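Local structure of bifunctional GH43-CE protein (Bacteroides eggerthii, 6MLY) at residues A[549-560]-A[580-591]. The protein probably removes xylose or related sugars from complex arabinoxylans through a family 43 glycosidase part and cleaves ester links through a carbohydrate esterase part. Residues are numbered along the deposited sequence; the frame is centred on the assembly and turned at random.
With ACT (acetate ion), chain E.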
# COMPACT_ATOMS: atom_id res chain seq x y z
N VAL A 549 0.30 -14.93 -19.48
CA VAL A 549 1.26 -14.36 -20.42
C VAL A 549 2.23 -13.46 -19.64
O VAL A 549 1.80 -12.59 -18.88
CB VAL A 549 0.57 -13.59 -21.57
CG1 VAL A 549 1.57 -12.86 -22.46
CG2 VAL A 549 -0.31 -14.50 -22.42
N VAL A 550 3.53 -13.70 -19.85
CA VAL A 550 4.65 -13.05 -19.17
C VAL A 550 5.11 -11.84 -19.99
O VAL A 550 5.03 -11.86 -21.21
CB VAL A 550 5.80 -14.05 -18.97
CG1 VAL A 550 7.06 -13.39 -18.41
CG2 VAL A 550 5.37 -15.22 -18.09
N LEU A 551 5.61 -10.81 -19.31
CA LEU A 551 6.16 -9.61 -19.95
C LEU A 551 7.60 -9.39 -19.45
O LEU A 551 7.82 -9.25 -18.24
CB LEU A 551 5.31 -8.39 -19.60
CG LEU A 551 3.79 -8.56 -19.68
CD1 LEU A 551 3.09 -7.27 -19.26
CD2 LEU A 551 3.35 -8.95 -21.09
N ILE A 552 8.55 -9.34 -20.39
CA ILE A 552 9.91 -8.89 -20.10
C ILE A 552 10.13 -7.53 -20.77
O ILE A 552 9.55 -7.24 -21.81
CB ILE A 552 10.95 -9.94 -20.53
CG1 ILE A 552 10.56 -11.34 -20.05
CG2 ILE A 552 12.35 -9.55 -20.06
CD1 ILE A 552 11.59 -12.41 -20.34
N TYR A 553 10.96 -6.70 -20.13
CA TYR A 553 11.17 -5.30 -20.50
C TYR A 553 12.48 -5.16 -21.28
O TYR A 553 13.45 -5.89 -21.03
CB TYR A 553 11.22 -4.42 -19.26
CG TYR A 553 12.16 -4.93 -18.19
CD1 TYR A 553 13.52 -4.63 -18.23
CD2 TYR A 553 11.71 -5.76 -17.18
CE1 TYR A 553 14.39 -5.13 -17.27
CE2 TYR A 553 12.57 -6.26 -16.23
CZ TYR A 553 13.91 -5.95 -16.27
OH TYR A 553 14.76 -6.45 -15.32
N GLY A 554 12.47 -4.20 -22.21
CA GLY A 554 13.66 -3.74 -22.90
C GLY A 554 14.52 -2.87 -22.01
O GLY A 554 14.03 -1.89 -21.45
N SER A 555 15.79 -3.25 -21.86
CA SER A 555 16.73 -2.51 -21.04
C SER A 555 18.15 -2.53 -21.62
O SER A 555 19.04 -1.89 -21.06
CB SER A 555 16.72 -3.07 -19.64
OG SER A 555 17.00 -4.46 -19.65
N ALA A 556 18.36 -3.23 -22.74
CA ALA A 556 19.70 -3.60 -23.19
C ALA A 556 20.41 -4.42 -22.10
O ALA A 556 21.63 -4.38 -21.97
CB ALA A 556 20.48 -2.37 -23.57
N TRP A 557 19.62 -5.19 -21.34
CA TRP A 557 20.09 -6.04 -20.25
C TRP A 557 20.77 -5.22 -19.14
O TRP A 557 21.70 -5.72 -18.48
CB TRP A 557 21.04 -7.12 -20.80
CG TRP A 557 20.51 -7.87 -21.99
CD1 TRP A 557 19.51 -8.79 -22.00
CD2 TRP A 557 20.97 -7.77 -23.34
NE1 TRP A 557 19.31 -9.27 -23.27
CE2 TRP A 557 20.20 -8.66 -24.11
CE3 TRP A 557 21.97 -7.02 -23.98
CZ2 TRP A 557 20.38 -8.82 -25.48
CZ3 TRP A 557 22.15 -7.18 -25.34
CH2 TRP A 557 21.37 -8.07 -26.08
N PHE A 558 20.31 -3.98 -18.90
CA PHE A 558 20.95 -3.08 -17.93
C PHE A 558 20.04 -2.82 -16.72
O PHE A 558 20.53 -2.31 -15.72
CB PHE A 558 21.33 -1.74 -18.57
CG PHE A 558 22.59 -1.77 -19.40
CD1 PHE A 558 23.76 -2.33 -18.92
CD2 PHE A 558 22.61 -1.19 -20.67
CE1 PHE A 558 24.91 -2.35 -19.69
CE2 PHE A 558 23.77 -1.20 -21.44
CZ PHE A 558 24.91 -1.78 -20.95
N ALA A 559 18.76 -3.19 -16.81
CA ALA A 559 17.76 -2.85 -15.79
C ALA A 559 17.33 -4.12 -15.03
O ALA A 559 17.29 -5.20 -15.61
CB ALA A 559 16.58 -2.17 -16.43
N ASN A 560 17.00 -3.96 -13.74
CA ASN A 560 16.51 -5.06 -12.91
C ASN A 560 15.20 -4.66 -12.23
O ASN A 560 14.78 -5.30 -11.27
CB ASN A 560 17.57 -5.51 -11.89
CG ASN A 560 18.06 -4.40 -10.99
OD1 ASN A 560 17.43 -3.35 -10.87
ND2 ASN A 560 19.19 -4.63 -10.33
N ALA A 580 -4.26 -13.71 -17.58
CA ALA A 580 -3.46 -13.33 -16.44
C ALA A 580 -2.12 -12.82 -16.96
O ALA A 580 -1.55 -13.40 -17.87
CB ALA A 580 -3.28 -14.50 -15.50
N VAL A 581 -1.64 -11.71 -16.39
CA VAL A 581 -0.42 -11.07 -16.85
C VAL A 581 0.62 -11.15 -15.72
O VAL A 581 0.26 -11.02 -14.54
CB VAL A 581 -0.69 -9.61 -17.28
CG1 VAL A 581 0.57 -8.91 -17.75
CG2 VAL A 581 -1.78 -9.54 -18.34
N VAL A 582 1.88 -11.38 -16.10
CA VAL A 582 2.99 -11.53 -15.15
C VAL A 582 4.23 -10.83 -15.72
O VAL A 582 5.06 -11.46 -16.36
CB VAL A 582 3.32 -13.02 -14.86
CG1 VAL A 582 4.47 -13.16 -13.87
CG2 VAL A 582 2.10 -13.79 -14.38
N SER A 583 4.35 -9.52 -15.49
CA SER A 583 5.60 -8.84 -15.81
C SER A 583 6.66 -9.21 -14.77
O SER A 583 6.37 -9.23 -13.57
CB SER A 583 5.42 -7.35 -15.91
OG SER A 583 6.51 -6.77 -16.63
N ILE A 584 7.87 -9.52 -15.25
CA ILE A 584 8.94 -10.04 -14.40
C ILE A 584 10.15 -9.11 -14.50
O ILE A 584 10.27 -8.34 -15.46
CB ILE A 584 9.30 -11.49 -14.80
CG1 ILE A 584 10.06 -11.55 -16.13
CG2 ILE A 584 8.06 -12.37 -14.82
CD1 ILE A 584 10.57 -12.93 -16.48
N ASN A 585 11.04 -9.21 -13.50
CA ASN A 585 12.36 -8.60 -13.52
C ASN A 585 13.41 -9.68 -13.82
O ASN A 585 13.16 -10.88 -13.66
CB ASN A 585 12.70 -7.87 -12.22
CG ASN A 585 12.09 -6.48 -12.09
OD1 ASN A 585 11.68 -5.87 -13.08
ND2 ASN A 585 12.05 -5.98 -10.87
N HIS A 586 14.59 -9.23 -14.25
CA HIS A 586 15.77 -10.08 -14.37
C HIS A 586 16.98 -9.29 -13.87
O HIS A 586 16.99 -8.07 -13.92
CB HIS A 586 15.94 -10.55 -15.82
CG HIS A 586 16.24 -9.44 -16.78
ND1 HIS A 586 17.49 -8.88 -16.89
CD2 HIS A 586 15.45 -8.80 -17.68
CE1 HIS A 586 17.47 -7.93 -17.81
NE2 HIS A 586 16.23 -7.86 -18.31
N ARG A 587 18.01 -10.01 -13.41
CA ARG A 587 19.24 -9.39 -12.93
C ARG A 587 19.92 -8.65 -14.08
O ARG A 587 20.02 -9.17 -15.19
CB ARG A 587 20.17 -10.44 -12.32
CG ARG A 587 19.67 -11.04 -11.01
CD ARG A 587 20.54 -12.18 -10.53
NE ARG A 587 20.41 -13.36 -11.37
CZ ARG A 587 21.21 -14.42 -11.32
NH1 ARG A 587 22.31 -14.38 -10.59
NH2 ARG A 587 20.91 -15.50 -12.01
N SER A 588 20.39 -7.42 -13.81
CA SER A 588 21.08 -6.60 -14.79
C SER A 588 22.44 -7.21 -15.14
O SER A 588 22.96 -8.05 -14.40
CB SER A 588 21.24 -5.17 -14.32
OG SER A 588 22.16 -4.47 -15.13
N SER A 589 23.02 -6.76 -16.25
CA SER A 589 24.34 -7.18 -16.70
C SER A 589 25.41 -6.66 -15.73
O SER A 589 26.53 -7.17 -15.73
CB SER A 589 24.61 -6.75 -18.12
OG SER A 589 24.39 -5.36 -18.29
N GLY A 590 25.07 -5.65 -14.93
CA GLY A 590 25.91 -5.16 -13.84
C GLY A 590 25.92 -6.12 -12.66
O GLY A 590 26.97 -6.37 -12.07
N ASP A 591 24.74 -6.67 -12.34
CA ASP A 591 24.54 -7.60 -11.22
C ASP A 591 25.28 -8.92 -11.49
O ASP A 591 26.19 -9.28 -10.74
CB ASP A 591 23.05 -7.86 -10.98
CG ASP A 591 22.27 -6.61 -10.62
OD1 ASP A 591 22.53 -6.06 -9.53
OD2 ASP A 591 21.41 -6.20 -11.43
C ACT E . 16.12 -1.38 -25.08
O ACT E . 17.02 -0.68 -25.60
OXT ACT E . 16.37 -2.45 -24.47
CH3 ACT E . 14.69 -0.92 -25.19
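Leu-551 and Ser-583 lie side by side in neighbouring parallel strands of a beta-alpha-beta crossover, whose linking helix 563-577 packs on both residues, in the alpha/beta-hydrolase-like esterase part. Backbone bonds alternate up the pair, ending with Ile-584 N to Leu-551 O (3.0 Å). Beyond the strands, Tyr-553 reaches from one loop to the other. From CB, rotation about the bond to CA sets CG between the backbone N and carbonyl carbon (chi1 50°), directing the ring at 580-591. One edge, CD2 and CE2, faces Ile-584 O, with CE2 3.2 Å from it; CE2 also nears Asn-585 OD1, whose amide, hydrogen-bonded through ND2 to Glu-530 O, stands almost perpendicular to the ring. CE1, across the ring from CE2, lies 3.5 Å from His-586 NE2, and CZ meets His-586 CD2. The Tyr-553 and His-586 rings are nearly parallel (11°) but slid apart with little overlap, which puts the phenol OH above one imidazole face near its rim. That OH receives a nearly straight bond from His-586 N (3.0 Å) and donates to Ala-559 O, tying both loops together. Farther out, Trp-557 O accepts from both N and OG of Ser-589. At the far end, Asp-591 OD2 takes Ser-588 N on its anti lone pair and, on its syn side, Asn-560 ND2 at 2.9 Å.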